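Local coordinates for acyl carrier protein (Leishmania major, PDB 5ZWT) that probably carries growing acyl chains during fatty acid biosynthesis on a phosphopantetheine arm, and is captured here in an engineered apo form, at residues E29-F32 with V33-G37. The protein carries 1 engineered substitution. Sequence-based numbering, arbitrary orientation.
Sequences ESHF and VKDLG
Asp35 turns its carboxylate back onto the chain four residues earlier, where OD2 takes the backbone N-H of His31 in a short, nearly straight bond (OD2 to N 2.7 Å, N-H...O 171°). The oxygen uses its anti lone pair, the one directed away from OD1. In return, Asp35 N is hydrogen-bonded to His31 O at 3.0 Å, so backbone and side chain of the aspartate together hold both the backbone N-H and the backbone carbonyl of His31. The same carbonyl has a second donor: Leu36 N lies 3.2 Å from His31 O, almost in line with the C=O bond, and also makes a weak hydrogen bond to Phe32 O. Bonds reaching back four and five residues wind the chain into a single helix-like turn within the loop joining helix 3-16 to helix 40-53, part of the helical phosphopantetheine-attachment fold. On the outer side, Lys34 folds over the imidazole of His31: with CG between the backbone N and the carbonyl carbon (chi1 53°) and the chain extended from there, CE is modelled over one ring face, too close for the CH-pi geometry to be taken literally. The bend at chi4 (93°) sets only where NZ lies, in a long salt bridge with Asp35 OD2, 4.0 Å away. Apolar contacts occupy the inner side. Leu36 CD1 approaches the ring edge of Phe32 at CD1 (4.2 Å) and also packs against Ser30 CB at 4.0 Å. The buried Phe32 ring continues inward to Val43 and Val46 of helix 40-53 and to Ile69 of helix 69-78, while the hydroxyl of Ser30 is hydrogen-bonded to Thr27 N.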
ATOM      1  N   GLU A  29       2.273 -16.918   4.336  1.00 37.44           N
ATOM      2  CA  GLU A  29       1.535 -17.788   5.245  1.00 41.07           C
ATOM      3  C   GLU A  29       2.341 -18.228   6.463  1.00 38.06           C
ATOM      4  O   GLU A  29       1.894 -19.118   7.189  1.00 37.39           O
ATOM      5  CB  GLU A  29       1.005 -19.021   4.499  1.00 46.87           C
ATOM      6  CG  GLU A  29       0.421 -18.660   3.137  1.00 51.84           C
ATOM      7  CD  GLU A  29      -1.058 -18.323   3.241  1.00 55.69           C
ATOM      8  OE1 GLU A  29      -1.644 -17.814   2.258  1.00 59.50           O
ATOM      9  OE2 GLU A  29      -1.610 -18.467   4.355  1.00 57.16           O
ATOM     10  N   SER A  30       3.488 -17.612   6.732  1.00 36.23           N
ATOM     11  CA  SER A  30       4.339 -18.086   7.817  1.00 34.88           C
ATOM     12  C   SER A  30       3.655 -17.901   9.164  1.00 35.55           C
ATOM     13  O   SER A  30       3.125 -16.821   9.466  1.00 33.83           O
ATOM     14  CB  SER A  30       5.683 -17.351   7.804  1.00 32.30           C
ATOM     15  OG  SER A  30       6.417 -17.706   6.645  1.00 32.56           O
ATOM     16  N   HIS A  31       3.659 -18.963   9.961  1.00 37.76           N
ATOM     17  CA  HIS A  31       3.234 -18.911  11.351  1.00 40.09           C
ATOM     18  C   HIS A  31       4.456 -18.649  12.209  1.00 36.05           C
ATOM     19  O   HIS A  31       5.491 -19.304  12.045  1.00 33.96           O
ATOM     20  CB  HIS A  31       2.562 -20.220  11.782  1.00 47.78           C
ATOM     21  CG  HIS A  31       1.214 -20.447  11.165  1.00 56.10           C
ATOM     22  ND1 HIS A  31       0.057 -20.509  11.914  1.00 58.33           N
ATOM     23  CD2 HIS A  31       0.840 -20.663   9.882  1.00 62.11           C
ATOM     24  CE1 HIS A  31      -0.973 -20.732  11.116  1.00 60.16           C
ATOM     25  NE2 HIS A  31      -0.524 -20.834   9.878  1.00 61.91           N
ATOM     26  N   PHE A  32       4.334 -17.688  13.131  1.00 34.42           N
ATOM     27  CA  PHE A  32       5.520 -17.225  13.839  1.00 33.32           C
ATOM     28  C   PHE A  32       6.216 -18.375  14.557  1.00 34.43           C
ATOM     29  O   PHE A  32       7.438 -18.523  14.462  1.00 35.01           O
ATOM     30  CB  PHE A  32       5.142 -16.115  14.821  1.00 31.81           C
ATOM     31  CG  PHE A  32       4.630 -14.859  14.160  1.00 30.96           C
ATOM     32  CD1 PHE A  32       4.996 -14.539  12.866  1.00 30.27           C
ATOM     33  CD2 PHE A  32       3.793 -13.994  14.850  1.00 30.83           C
ATOM     34  CE1 PHE A  32       4.522 -13.385  12.248  1.00 30.61           C
ATOM     35  CE2 PHE A  32       3.335 -12.825  14.249  1.00 31.46           C
ATOM     36  CZ  PHE A  32       3.699 -12.525  12.944  1.00 29.63           C
ATOM     37  N   VAL A  33       5.452 -19.247  15.209  1.00 36.29           N
ATOM     38  CA  VAL A  33       6.047 -20.303  16.024  1.00 39.36           C
ATOM     39  C   VAL A  33       6.349 -21.551  15.203  1.00 42.21           C
ATOM     40  O   VAL A  33       7.499 -21.999  15.143  1.00 41.61           O
ATOM     41  CB  VAL A  33       5.114 -20.643  17.205  1.00 38.96           C
ATOM     42  CG1 VAL A  33       5.712 -21.770  18.030  1.00 39.54           C
ATOM     43  CG2 VAL A  33       4.875 -19.434  18.074  1.00 38.52           C
ATOM     44  N   LYS A  34       5.353 -22.125  14.528  1.00 47.02           N
ATOM     45  CA  LYS A  34       5.629 -23.410  13.888  1.00 52.43           C
ATOM     46  C   LYS A  34       6.515 -23.281  12.654  1.00 49.52           C
ATOM     47  O   LYS A  34       7.295 -24.200  12.384  1.00 51.12           O
ATOM     48  CB  LYS A  34       4.328 -24.152  13.543  1.00 59.18           C
ATOM     49  CG  LYS A  34       3.287 -23.402  12.743  1.00 64.08           C
ATOM     50  CD  LYS A  34       2.131 -24.337  12.342  1.00 69.34           C
ATOM     51  CE  LYS A  34       1.013 -23.612  11.590  1.00 73.29           C
ATOM     52  NZ  LYS A  34       1.145 -23.649  10.095  1.00 75.45           N
ATOM     53  N   ASP A  35       6.521 -22.127  11.977  1.00 47.07           N
ATOM     54  CA  ASP A  35       7.331 -21.951  10.771  1.00 44.45           C
ATOM     55  C   ASP A  35       8.601 -21.157  10.999  1.00 42.23           C
ATOM     56  O   ASP A  35       9.628 -21.483  10.406  1.00 41.73           O
ATOM     57  CB  ASP A  35       6.549 -21.242   9.653  1.00 45.88           C
ATOM     58  CG  ASP A  35       5.376 -22.038   9.144  1.00 46.13           C
ATOM     59  OD1 ASP A  35       5.568 -23.225   8.807  1.00 48.29           O
ATOM     60  OD2 ASP A  35       4.266 -21.462   9.052  1.00 46.56           O
ATOM     61  N   LEU A  36       8.570 -20.106  11.815  1.00 39.52           N
ATOM     62  CA  LEU A  36       9.754 -19.284  12.000  1.00 36.65           C
ATOM     63  C   LEU A  36      10.464 -19.531  13.322  1.00 38.33           C
ATOM     64  O   LEU A  36      11.502 -18.912  13.572  1.00 37.26           O
ATOM     65  CB  LEU A  36       9.390 -17.806  11.864  1.00 34.03           C
ATOM     66  CG  LEU A  36       8.576 -17.494  10.615  1.00 32.79           C
ATOM     67  CD1 LEU A  36       8.213 -15.993  10.600  1.00 31.10           C
ATOM     68  CD2 LEU A  36       9.349 -17.912   9.378  1.00 31.48           C
ATOM     69  N   GLY A  37       9.951 -20.432  14.158  1.00 40.37           N
ATOM     70  CA  GLY A  37      10.638 -20.829  15.376  1.00 41.72           C
ATOM     71  C   GLY A  37      10.770 -19.764  16.442  1.00 42.18           C
ATOM     72  O   GLY A  37      11.619 -19.893  17.334  1.00 42.86           O
TER